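Local coordinates for Phenylalanine/tyrosine ammonia-lyase (Rhodosporidium toruloides, PDB 1Y2M), which catalyses the non-oxidative deamination of L-phenylalanine to trans-cinnamate and of L-tyrosine to p-coumarate, working as a homotetramer, at residues B[181-184]-B[185-189]; B[330-333]-B[334-338]; B[503-506]-B[507-510]; B[529-532]-B[533-537]; B[615-618]-B[619-623]. One frame throughout, in Å; residues are numbered along the deposited sequence.

Contact 1. Residues B[181-184]-B[185-189]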
loop_
_atom_site.group_PDB
_atom_site.type_symbol
_atom_site.label_atom_id
_atom_site.label_comp_id
_atom_site.label_asym_id
_atom_site.label_seq_id
_atom_site.Cartn_x
_atom_site.Cartn_y
_atom_site.Cartn_z
ATOM N N SER B 181 -23.879 2.316 31.904
ATOM C CA SER B 181 -24.606 1.918 30.739
ATOM C C SER B 181 -26.103 1.605 30.891
ATOM O O SER B 181 -26.809 1.639 29.889
ATOM C CB SER B 181 -23.923 0.698 30.146
ATOM O OG SER B 181 -22.539 0.910 29.937
ATOM N N ALA B 182 -26.580 1.313 32.115
ATOM C CA ALA B 182 -28.006 1.055 32.378
ATOM C C ALA B 182 -28.535 -0.172 31.662
ATOM O O ALA B 182 -29.674 -0.228 31.227
ATOM C CB ALA B 182 -28.850 2.281 32.076
ATOM N N VAL B 183 -27.691 -1.199 31.594
ATOM C CA VAL B 183 -28.133 -2.507 31.117
ATOM C C VAL B 183 -28.323 -3.419 32.335
ATOM O O VAL B 183 -27.435 -3.495 33.201
ATOM C CB VAL B 183 -27.101 -3.101 30.148
ATOM C CG1 VAL B 183 -27.523 -4.514 29.720
ATOM C CG2 VAL B 183 -26.918 -2.189 28.879
ATOM N N ARG B 184 -29.452 -4.122 32.412
ATOM C CA ARG B 184 -29.722 -4.965 33.575
ATOM C C ARG B 184 -28.780 -6.151 33.720
ATOM O O ARG B 184 -28.288 -6.723 32.752
ATOM C CB ARG B 184 -31.128 -5.526 33.548
ATOM C CG ARG B 184 -32.280 -4.497 33.573
ATOM C CD ARG B 184 -33.590 -5.203 33.211
ATOM N NE ARG B 184 -33.570 -5.583 31.804
ATOM C CZ ARG B 184 -34.235 -6.597 31.255
ATOM N NH1 ARG B 184 -35.055 -7.357 31.970
ATOM N NH2 ARG B 184 -34.097 -6.825 29.948
ATOM N N LEU B 185 -28.602 -6.555 34.968
ATOM C CA LEU B 185 -27.813 -7.722 35.284
ATOM C C LEU B 185 -28.333 -8.968 34.579
ATOM O O LEU B 185 -27.530 -9.762 34.084
ATOM C CB LEU B 185 -27.809 -7.964 36.783
ATOM C CG LEU B 185 -26.949 -9.113 37.269
ATOM C CD1 LEU B 185 -25.486 -8.886 36.908
ATOM C CD2 LEU B 185 -27.128 -9.283 38.783
ATOM N N VAL B 186 -29.643 -9.125 34.479
ATOM C CA VAL B 186 -30.205 -10.274 33.795
ATOM C C VAL B 186 -29.734 -10.396 32.332
ATOM O O VAL B 186 -29.564 -11.522 31.810
ATOM C CB VAL B 186 -31.736 -10.279 33.897
ATOM C CG1 VAL B 186 -32.342 -9.156 33.148
ATOM C CG2 VAL B 186 -32.269 -11.594 33.429
ATOM N N VAL B 187 -29.522 -9.258 31.680
ATOM C CA VAL B 187 -29.004 -9.218 30.320
ATOM C C VAL B 187 -27.535 -9.707 30.296
ATOM O O VAL B 187 -27.111 -10.469 29.404
ATOM C CB VAL B 187 -29.140 -7.808 29.713
ATOM C CG1 VAL B 187 -28.431 -7.693 28.370
ATOM C CG2 VAL B 187 -30.584 -7.456 29.569
ATOM N N LEU B 188 -26.739 -9.252 31.257
ATOM C CA LEU B 188 -25.348 -9.655 31.308
ATOM C C LEU B 188 -25.269 -11.141 31.589
ATOM O O LEU B 188 -24.471 -11.865 30.957
ATOM C CB LEU B 188 -24.568 -8.876 32.391
ATOM C CG LEU B 188 -24.666 -7.346 32.297
ATOM C CD1 LEU B 188 -23.606 -6.762 33.289
ATOM C CD2 LEU B 188 -24.512 -6.815 30.919
ATOM N N GLU B 189 -26.127 -11.609 32.497
ATOM C CA GLU B 189 -26.249 -13.032 32.760
ATOM C C GLU B 189 -26.681 -13.853 31.547
ATOM O O GLU B 189 -26.309 -15.009 31.419
ATOM C CB GLU B 189 -27.204 -13.287 33.951
ATOM C CG GLU B 189 -26.621 -12.779 35.245
ATOM C CD GLU B 189 -27.590 -12.969 36.428
ATOM O OE1 GLU B 189 -28.831 -13.072 36.216
ATOM O OE2 GLU B 189 -27.113 -12.956 37.583
#
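Arg184 lies alongside Val186 and across Val187 in the first turn of helix 185-197, and its long side chain can be followed atom by atom. CB already touches CG1 of Val186, at 3.8 Å. CD runs past the same methyl at 4.1 Å, and NE and CZ follow it. The bend at chi3 (-70°) brings the end over Val186 and Val187. Val186 CG1 covers one face of the guanidinium, off-centre toward the rim, 3.5 Å from NH1. NH2 comes obliquely to CG2 of Val187, 3.6 Å away, while NE forms a salt bridge with Glu264. Arginine suits this N-cap position because it can lie along two valines and still deliver its charge to a carboxylate. Replacing it by an alanine would probably uncover both valine methyls and leave Glu264 without this cationic mate. The Arg184 carbonyl O receives two weak bonds, from N of Val187 and N of Leu188. Val183 CG1 packs on Val187 CG1 at 3.6 Å and meets Leu188 CD2 at 4.0 Å, a hydrophobic staple between N' and N4. Leu185 and Leu188 rest on helix 88-107, Val183 and Leu188 on Leu176 of helix 162-176, and Val187 on helix 264-269.

Contact 2. Residues B[330-333]-B[334-338]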
loop_
_atom_site.group_PDB
_atom_site.type_symbol
_atom_site.label_atom_id
_atom_site.label_comp_id
_atom_site.label_asym_id
_atom_site.label_seq_id
_atom_site.Cartn_x
_atom_site.Cartn_y
_atom_site.Cartn_z
ATOM N N GLY B 330 19.316 -10.083 25.109
ATOM C CA GLY B 330 19.377 -10.894 26.329
ATOM C C GLY B 330 18.697 -12.240 26.174
ATOM O O GLY B 330 19.191 -13.248 26.701
ATOM N N ASN B 331 17.538 -12.275 25.528
ATOM C CA ASN B 331 16.851 -13.560 25.273
ATOM C C ASN B 331 17.721 -14.463 24.419
ATOM O O ASN B 331 17.942 -15.614 24.769
ATOM C CB ASN B 331 15.512 -13.347 24.562
ATOM C CG ASN B 331 14.436 -12.735 25.453
ATOM O OD1 ASN B 331 14.511 -12.816 26.674
ATOM N ND2 ASN B 331 13.362 -12.186 24.803
ATOM N N ILE B 332 18.273 -13.923 23.339
ATOM C CA ILE B 332 19.089 -14.734 22.445
ATOM C C ILE B 332 20.411 -15.120 23.138
ATOM O O ILE B 332 20.878 -16.259 23.018
ATOM C CB ILE B 332 19.318 -14.044 21.090
ATOM C CG1 ILE B 332 17.974 -13.832 20.388
ATOM C CG2 ILE B 332 20.275 -14.826 20.229
ATOM C CD1 ILE B 332 18.090 -12.882 19.233
ATOM N N ARG B 333 21.016 -14.200 23.885
ATOM C CA ARG B 333 22.186 -14.518 24.672
ATOM C C ARG B 333 21.923 -15.719 25.624
ATOM O O ARG B 333 22.714 -16.658 25.684
ATOM C CB ARG B 333 22.614 -13.261 25.486
ATOM C CG ARG B 333 23.899 -13.451 26.313
ATOM C CD ARG B 333 24.461 -12.141 26.846
ATOM N NE ARG B 333 23.557 -11.472 27.808
ATOM C CZ ARG B 333 22.837 -10.363 27.566
ATOM N NH1 ARG B 333 22.824 -9.750 26.358
ATOM N NH2 ARG B 333 22.088 -9.856 28.537
ATOM N N LYS B 334 20.797 -15.664 26.315
ATOM C CA LYS B 334 20.387 -16.724 27.248
ATOM C C LYS B 334 20.283 -18.057 26.521
ATOM O O LYS B 334 20.833 -19.061 26.963
ATOM C CB LYS B 334 19.070 -16.359 27.918
ATOM C CG LYS B 334 18.502 -17.512 28.750
ATOM C CD LYS B 334 18.044 -17.100 30.138
ATOM C CE LYS B 334 16.908 -16.154 30.130
ATOM N NZ LYS B 334 16.387 -15.972 31.528
ATOM N N LEU B 335 19.617 -18.045 25.375
ATOM C CA LEU B 335 19.434 -19.268 24.598
ATOM C C LEU B 335 20.748 -19.849 24.113
ATOM O O LEU B 335 20.838 -21.067 24.011
ATOM C CB LEU B 335 18.526 -19.023 23.411
ATOM C CG LEU B 335 17.073 -18.638 23.732
ATOM C CD1 LEU B 335 16.381 -18.327 22.459
ATOM C CD2 LEU B 335 16.343 -19.771 24.493
ATOM N N LEU B 336 21.733 -19.009 23.755
ATOM C CA LEU B 336 23.013 -19.510 23.230
ATOM C C LEU B 336 24.021 -19.965 24.283
ATOM O O LEU B 336 25.016 -20.621 23.943
ATOM C CB LEU B 336 23.683 -18.475 22.288
ATOM C CG LEU B 336 22.861 -18.236 21.004
ATOM C CD1 LEU B 336 23.402 -17.051 20.203
ATOM C CD2 LEU B 336 22.831 -19.519 20.174
ATOM N N GLU B 337 23.797 -19.634 25.549
ATOM C CA GLU B 337 24.707 -20.079 26.600
ATOM C C GLU B 337 24.799 -21.570 26.588
ATOM O O GLU B 337 23.784 -22.255 26.525
ATOM C CB GLU B 337 24.248 -19.628 27.966
ATOM C CG GLU B 337 24.379 -18.162 28.083
ATOM C CD GLU B 337 24.960 -17.700 29.383
ATOM O OE1 GLU B 337 25.393 -18.544 30.217
ATOM O OE2 GLU B 337 24.988 -16.461 29.531
ATOM N N GLY B 338 26.022 -22.056 26.625
ATOM C CA GLY B 338 26.224 -23.493 26.681
ATOM C C GLY B 338 26.221 -24.194 25.338
ATOM O O GLY B 338 26.496 -25.410 25.280
#
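Gly330 meets the next turn through its carbonyl O, which accepts from N of Lys334 at 2.9 Å. Within its own segment, its CA lies 3.3 Å above the plane of the Arg333 guanidinium, over one face and offset toward the rim; the bare CA of a glycine is consistent with this closeness. Asn331 follows, its carbonyl O taking N of Leu335 at 3.0 Å, while its amide ND2 binds Gln294. Ile332 supplies the apolar pair: CG2, anti to the backbone N (chi1 of the CG1 branch is -62°), lies beside CD1 of Leu336 at 3.8 Å, both side chains pointing the same way. Its carbonyl O also accepts from N of Leu336, at 3.0 Å. Arg333 closes the segment with bonds that are fraying: N of Leu336 and N of Glu337 both reach its O weakly, as expected where the helix runs out at Glu337. A bend at chi3 (64°) turns its guanidinium back, and NH1 binds the carbonyl O of Phe311. This last turn of helix 323-336 therefore lays its aliphatic side, Ile332, Leu335 and Leu336, on helix 273-303, with Ile332 also touching Phe311 in a loop.

Contact 3. Residues B[503-506]-B[507-510]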
loop_
_atom_site.group_PDB
_atom_site.type_symbol
_atom_site.label_atom_id
_atom_site.label_comp_id
_atom_site.label_asym_id
_atom_site.label_seq_id
_atom_site.Cartn_x
_atom_site.Cartn_y
_atom_site.Cartn_z
ATOM N N ASN B 503 -14.220 6.580 10.931
ATOM C CA ASN B 503 -14.557 5.266 11.505
ATOM C C ASN B 503 -13.260 4.459 11.551
ATOM O O ASN B 503 -12.430 4.607 10.660
ATOM C CB ASN B 503 -15.642 4.555 10.727
ATOM C CG ASN B 503 -15.392 4.592 9.233
ATOM O OD1 ASN B 503 -14.724 3.717 8.694
ATOM N ND2 ASN B 503 -15.996 5.559 8.569
ATOM N N SER B 504 -13.071 3.670 12.615
ATOM C CA SER B 504 -11.766 3.080 12.926
ATOM C C SER B 504 -11.309 1.936 12.009
ATOM O O SER B 504 -10.060 1.679 11.919
ATOM C CB SER B 504 -11.673 2.579 14.367
ATOM O OG SER B 504 -12.347 1.359 14.523
ATOM N N LEU B 505 -12.269 1.173 11.476
ATOM C CA LEU B 505 -11.968 -0.028 10.680
ATOM C C LEU B 505 -11.160 -1.081 11.488
ATOM O O LEU B 505 -10.465 -1.954 10.910
ATOM C CB LEU B 505 -11.251 0.329 9.373
ATOM C CG LEU B 505 -11.971 1.335 8.490
ATOM C CD1 LEU B 505 -11.045 1.653 7.318
ATOM C CD2 LEU B 505 -13.306 0.696 8.073
ATOM N N ALA B 506 -11.342 -1.077 12.816
ATOM C CA ALA B 506 -10.533 -1.946 13.679
ATOM C C ALA B 506 -10.756 -3.420 13.343
ATOM O O ALA B 506 -9.802 -4.180 13.365
ATOM C CB ALA B 506 -10.831 -1.706 15.136
ATOM N N LEU B 507 -12.009 -3.850 13.134
ATOM C CA LEU B 507 -12.245 -5.280 12.945
ATOM C C LEU B 507 -11.585 -5.775 11.649
ATOM O O LEU B 507 -11.049 -6.889 11.571
ATOM C CB LEU B 507 -13.736 -5.648 12.977
ATOM C CG LEU B 507 -13.927 -7.169 12.899
ATOM C CD1 LEU B 507 -13.292 -7.983 14.066
ATOM C CD2 LEU B 507 -15.398 -7.447 12.827
ATOM N N ILE B 508 -11.713 -4.949 10.615
ATOM C CA ILE B 508 -11.056 -5.288 9.306
ATOM C C ILE B 508 -9.538 -5.367 9.517
ATOM O O ILE B 508 -8.850 -6.295 9.076
ATOM C CB ILE B 508 -11.405 -4.337 8.194
ATOM C CG1 ILE B 508 -12.918 -4.294 7.927
ATOM C CG2 ILE B 508 -10.672 -4.721 6.892
ATOM C CD1 ILE B 508 -13.350 -3.099 7.067
ATOM N N SER B 509 -9.009 -4.362 10.199
ATOM C CA SER B 509 -7.563 -4.403 10.500
ATOM C C SER B 509 -7.205 -5.692 11.289
ATOM O O SER B 509 -6.207 -6.368 10.959
ATOM C CB SER B 509 -7.117 -3.136 11.235
ATOM O OG SER B 509 -5.704 -3.082 11.230
ATOM N N ALA B 510 -7.999 -6.024 12.325
ATOM C CA ALA B 510 -7.757 -7.218 13.154
ATOM C C ALA B 510 -7.748 -8.504 12.320
ATOM O O ALA B 510 -6.946 -9.445 12.526
ATOM C CB ALA B 510 -8.715 -7.269 14.278
#
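Leu505 and Ile508 lie side by side and point the same way, CD2 of the first touching CD1 of the second at 3.9 Å. Their backbones are tied in the same turn: N of Ser509 donates to the carbonyl O of Leu505 at 2.9 Å, a nearly straight bond of 171°. One residue on, N of Ala510 donates to O of Ala506 at 2.8 Å, so the helix is regular from its first turn. Leu505 itself has positive phi and psi, which turn the chain into the helix.

The next shell fixes the start of the helix. OG of Ser504 accepts from N of Ala506 at 3.1 Å, an ST turn; chi1 of 77° swings the hydroxyl back toward the chain, and the same oxygen is hydrogen-bonded to the carbonyl O of Ser210. Ser210 OG in turn accepts from N of Leu507. This serine directly precedes Ala211, which with Gly213 forms the imidazolinone cross-link of the enzyme. Ser509 is small enough to sit inside the bundle, yet its OG is bonded to Glu423 and to Arg426 of helix 416-443.

Farther out, the single methyl of Ala506 sits against Val418, Ala419 and Ser275, consistent with close packing there, while Leu507 reaches Val274 and Met278. Leu505 packs on Ser479 of the second subunit. Such an N-terminus, with an ST turn from Ser504 to Ala506 that spans the N-cap residue Leu505, opens helix 506-560, one of the long helices of the central bundle characteristic of the PAL/histidase family.

Contact 4. Residues B[529-532]-B[533-537]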
loop_
_atom_site.group_PDB
_atom_site.type_symbol
_atom_site.label_atom_id
_atom_site.label_comp_id
_atom_site.label_asym_id
_atom_site.label_seq_id
_atom_site.Cartn_x
_atom_site.Cartn_y
_atom_site.Cartn_z
ATOM N N TYR B 529 11.480 -26.314 10.813
ATOM C CA TYR B 529 11.743 -27.591 10.126
ATOM C C TYR B 529 13.178 -27.606 9.607
ATOM O O TYR B 529 13.928 -28.569 9.825
ATOM C CB TYR B 529 10.744 -27.809 8.996
ATOM C CG TYR B 529 11.063 -29.039 8.187
ATOM C CD1 TYR B 529 10.514 -30.281 8.507
ATOM C CD2 TYR B 529 11.913 -28.959 7.117
ATOM C CE1 TYR B 529 10.836 -31.396 7.779
ATOM C CE2 TYR B 529 12.256 -30.102 6.394
ATOM C CZ TYR B 529 11.720 -31.300 6.720
ATOM O OH TYR B 529 12.068 -32.421 5.963
ATOM N N CYS B 530 13.547 -26.535 8.901
ATOM C CA CYS B 530 14.872 -26.484 8.233
ATOM C C CYS B 530 16.046 -26.412 9.213
ATOM O O CYS B 530 17.056 -27.127 9.055
ATOM C CB CYS B 530 14.960 -25.384 7.242
ATOM S SG CYS B 530 13.849 -25.491 5.839
ATOM N N VAL B 531 15.920 -25.550 10.223
ATOM C CA VAL B 531 17.034 -25.363 11.156
ATOM C C VAL B 531 17.346 -26.660 11.873
ATOM O O VAL B 531 18.481 -26.944 12.212
ATOM C CB VAL B 531 16.806 -24.141 12.121
ATOM C CG1 VAL B 531 15.865 -24.531 13.275
ATOM C CG2 VAL B 531 18.134 -23.609 12.663
ATOM N N LEU B 532 16.328 -27.469 12.163
ATOM C CA LEU B 532 16.579 -28.729 12.874
ATOM C C LEU B 532 17.343 -29.708 11.970
ATOM O O LEU B 532 18.256 -30.386 12.440
ATOM C CB LEU B 532 15.262 -29.370 13.324
ATOM C CG LEU B 532 14.482 -28.501 14.284
ATOM C CD1 LEU B 532 13.117 -29.083 14.485
ATOM C CD2 LEU B 532 15.226 -28.268 15.632
ATOM N N GLN B 533 16.971 -29.747 10.690
ATOM C CA GLN B 533 17.757 -30.535 9.722
ATOM C C GLN B 533 19.175 -30.053 9.671
ATOM O O GLN B 533 20.116 -30.871 9.727
ATOM C CB GLN B 533 17.169 -30.481 8.335
ATOM C CG GLN B 533 17.978 -31.308 7.317
ATOM C CD GLN B 533 17.619 -32.792 7.234
ATOM O OE1 GLN B 533 16.877 -33.357 8.054
ATOM N NE2 GLN B 533 18.207 -33.455 6.221
ATOM N N ALA B 534 19.361 -28.734 9.585
ATOM C CA ALA B 534 20.715 -28.169 9.531
ATOM C C ALA B 534 21.514 -28.532 10.782
ATOM O O ALA B 534 22.690 -28.889 10.718
ATOM C CB ALA B 534 20.632 -26.659 9.376
ATOM N N ILE B 535 20.852 -28.466 11.946
ATOM C CA ILE B 535 21.498 -28.819 13.236
ATOM C C ILE B 535 21.997 -30.282 13.221
ATOM O O ILE B 535 23.080 -30.592 13.628
ATOM C CB ILE B 535 20.545 -28.575 14.406
ATOM C CG1 ILE B 535 20.539 -27.072 14.699
ATOM C CG2 ILE B 535 20.934 -29.333 15.603
ATOM C CD1 ILE B 535 19.397 -26.579 15.562
ATOM N N ASP B 536 21.145 -31.191 12.755
ATOM C CA ASP B 536 21.542 -32.582 12.660
ATOM C C ASP B 536 22.698 -32.776 11.664
ATOM O O ASP B 536 23.594 -33.564 11.912
ATOM C CB ASP B 536 20.304 -33.369 12.261
ATOM C CG ASP B 536 19.396 -33.639 13.423
ATOM O OD1 ASP B 536 19.867 -33.683 14.604
ATOM O OD2 ASP B 536 18.175 -33.890 13.182
ATOM N N LEU B 537 22.673 -32.079 10.536
ATOM C CA LEU B 537 23.768 -32.193 9.549
ATOM C C LEU B 537 25.073 -31.609 10.090
ATOM O O LEU B 537 26.200 -32.131 9.845
ATOM C CB LEU B 537 23.387 -31.534 8.230
ATOM C CG LEU B 537 22.245 -32.241 7.465
ATOM C CD1 LEU B 537 21.821 -31.402 6.222
ATOM C CD2 LEU B 537 22.647 -33.640 7.073
#
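The carbonyl O of Val531 is gripped by N of Ile535 at 2.8 Å, the shortest of the backbone bonds joining these two turns of the long helix 506-560. This helix belongs to the central bundle of the PAL/histidase fold, and all the residues that meet here are buried. The donor stands 27° out of the carbonyl plane. The CG1 branch of Ile535, anti to the carbonyl carbon with chi1 at -78°, lies against the same oxygen, 3.2 Å from Val531 O. CD1 lies 4.3 Å from CG2 of Val531, a loose apolar touch. The isoleucine also touches Met299 of helix 273-303 and Tyr666 of helix 662-672.

The neighbouring bonds repeat the pattern, N of Ala534 to O of Cys530 at 2.9 Å and N of Asp536 to O of Leu532 at 3.0 Å, whereas N of Gln533 to O of Tyr529 is weak. Ala534, with just a methyl, touches Met443 of helix 416-443, as suits a tight helix-helix contact. The side chain of Cys530 is about 9 Å from that of Lys468, which binds (E)-cinnamate, so this turn probably lies behind the substrate site without lining it.

Buried polar ends find partners outside the turn. Tyr529 OH binds His466. OD2 of Asp536 forms a salt bridge with Arg670, and OD1 is hydrogen-bonded to Tyr666 OH and Ser652 OG. In Gln533 a bend at chi2 (86°) directs the amide to Leu456 O and Arg678 N. Its CB lies 3.4 Å from the carbonyl O of Cys530.

Contact 5. Residues B[615-618]-B[619-623]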
loop_
_atom_site.group_PDB
_atom_site.type_symbol
_atom_site.label_atom_id
_atom_site.label_comp_id
_atom_site.label_asym_id
_atom_site.label_seq_id
_atom_site.Cartn_x
_atom_site.Cartn_y
_atom_site.Cartn_z
ATOM N N THR B 615 61.859 -33.055 -0.148
ATOM C CA THR B 615 61.944 -34.495 0.122
ATOM C C THR B 615 62.081 -35.379 -1.113
ATOM O O THR B 615 61.912 -34.942 -2.250
ATOM C CB THR B 615 60.718 -34.985 0.889
ATOM O OG1 THR B 615 59.559 -34.983 0.024
ATOM C CG2 THR B 615 60.478 -34.108 2.134
ATOM N N SER B 616 62.313 -36.658 -0.857
ATOM C CA SER B 616 62.561 -37.626 -1.899
ATOM C C SER B 616 61.288 -38.330 -2.415
ATOM O O SER B 616 61.388 -39.255 -3.230
ATOM C CB SER B 616 63.554 -38.669 -1.362
ATOM O OG SER B 616 62.963 -39.302 -0.253
ATOM N N LEU B 617 60.116 -37.906 -1.954
ATOM C CA LEU B 617 58.850 -38.554 -2.290
ATOM C C LEU B 617 58.584 -38.546 -3.777
ATOM O O LEU B 617 58.752 -37.532 -4.422
ATOM C CB LEU B 617 57.687 -37.882 -1.585
ATOM C CG LEU B 617 57.649 -38.241 -0.083
ATOM C CD1 LEU B 617 56.787 -37.271 0.715
ATOM C CD2 LEU B 617 57.214 -39.714 0.127
ATOM N N SER B 618 58.135 -39.669 -4.300
ATOM C CA SER B 618 57.691 -39.697 -5.686
ATOM C C SER B 618 56.287 -39.146 -5.867
ATOM O O SER B 618 55.447 -39.140 -4.937
ATOM C CB SER B 618 57.726 -41.122 -6.182
ATOM O OG SER B 618 56.681 -41.860 -5.584
ATOM N N LEU B 619 55.963 -38.743 -7.098
ATOM C CA LEU B 619 54.605 -38.333 -7.389
ATOM C C LEU B 619 53.663 -39.491 -7.138
ATOM O O LEU B 619 52.574 -39.282 -6.613
ATOM C CB LEU B 619 54.443 -37.799 -8.802
ATOM C CG LEU B 619 55.264 -36.533 -9.092
ATOM C CD1 LEU B 619 54.888 -35.956 -10.478
ATOM C CD2 LEU B 619 54.930 -35.528 -8.058
ATOM N N ALA B 620 54.114 -40.713 -7.421
ATOM C CA ALA B 620 53.258 -41.887 -7.197
ATOM C C ALA B 620 52.874 -42.007 -5.714
ATOM O O ALA B 620 51.748 -42.366 -5.360
ATOM C CB ALA B 620 53.954 -43.154 -7.674
ATOM N N ALA B 621 53.843 -41.717 -4.844
ATOM C CA ALA B 621 53.662 -41.815 -3.388
ATOM C C ALA B 621 52.715 -40.758 -2.869
ATOM O O ALA B 621 51.850 -41.030 -2.029
ATOM C CB ALA B 621 54.977 -41.702 -2.707
ATOM N N VAL B 622 52.856 -39.533 -3.381
ATOM C CA VAL B 622 51.927 -38.468 -3.020
ATOM C C VAL B 622 50.538 -38.793 -3.553
ATOM O O VAL B 622 49.542 -38.612 -2.844
ATOM C CB VAL B 622 52.403 -37.074 -3.483
ATOM C CG1 VAL B 622 51.400 -36.057 -3.076
ATOM C CG2 VAL B 622 53.730 -36.765 -2.829
ATOM N N ASN B 623 50.449 -39.295 -4.780
ATOM C CA ASN B 623 49.117 -39.605 -5.330
ATOM C C ASN B 623 48.451 -40.732 -4.528
ATOM O O ASN B 623 47.237 -40.746 -4.308
ATOM C CB ASN B 623 49.225 -39.976 -6.804
ATOM C CG ASN B 623 47.861 -40.049 -7.511
ATOM O OD1 ASN B 623 47.052 -39.137 -7.430
ATOM N ND2 ASN B 623 47.651 -41.131 -8.261
#
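Ser618 caps helix 619-646 with its side chain: OG accepts from N of Ala621 at 2.9 Å, with an N-H...O angle of 148°. A chi1 of 72° places OG between the backbone N and the carbonyl carbon, turned back over the open helix end, and 3.3 Å from CB of Ala621. The backbone of Ser618 adds its own bonds, O accepting from N of Val622 at 3.0 Å and only weakly from N of Ala621. The N of Ala621 is thus shared between two oxygens of one residue. Serine suits the place because a short hydroxyl reaches an amide of the first turn that lacks the regular helical acceptor four residues back. With an alanine here, the Ala621 amide would probably keep just its weak bond to the carbonyl, and the first turn could fray.

This N-cap is joined by a hydrophobic staple: CB of Leu617, at N', comes to CG2 of Val622, at N4, at 4.3 Å. Among the apolar contacts, Leu617 CD2 also touches CB of Ala621 at 4.1 Å. Leu617 further meets Ala563 and Leu612 in loops of the same chain. Across the subunit interface, Leu619 packs on Leu619 of the third subunit and Ala620 on Ser613 of that subunit.

The five contacts follow one another along the chain in numerical order, and none touches another. Contacts 1 to 4 lie in the aromatic amino acid lyase region. Contacts 3 and 4 sit on the same helix, 506-560, with centres 40 Å apart on opposite sides of the chain's centre, which shows how far this one helix spans the bundle. Contact 2, on helix 323-336, comes nearest to contact 4, centres 19 Å apart, and contacts 2, 3 and 4 all pack against helix 273-303. Contacts 1, 3 and 5 mark helix starts. Contacts 1 and 5 are the most distant pair, about 97 Å between centres. Contacts 3 and 5 each meet another subunit, the second and the third.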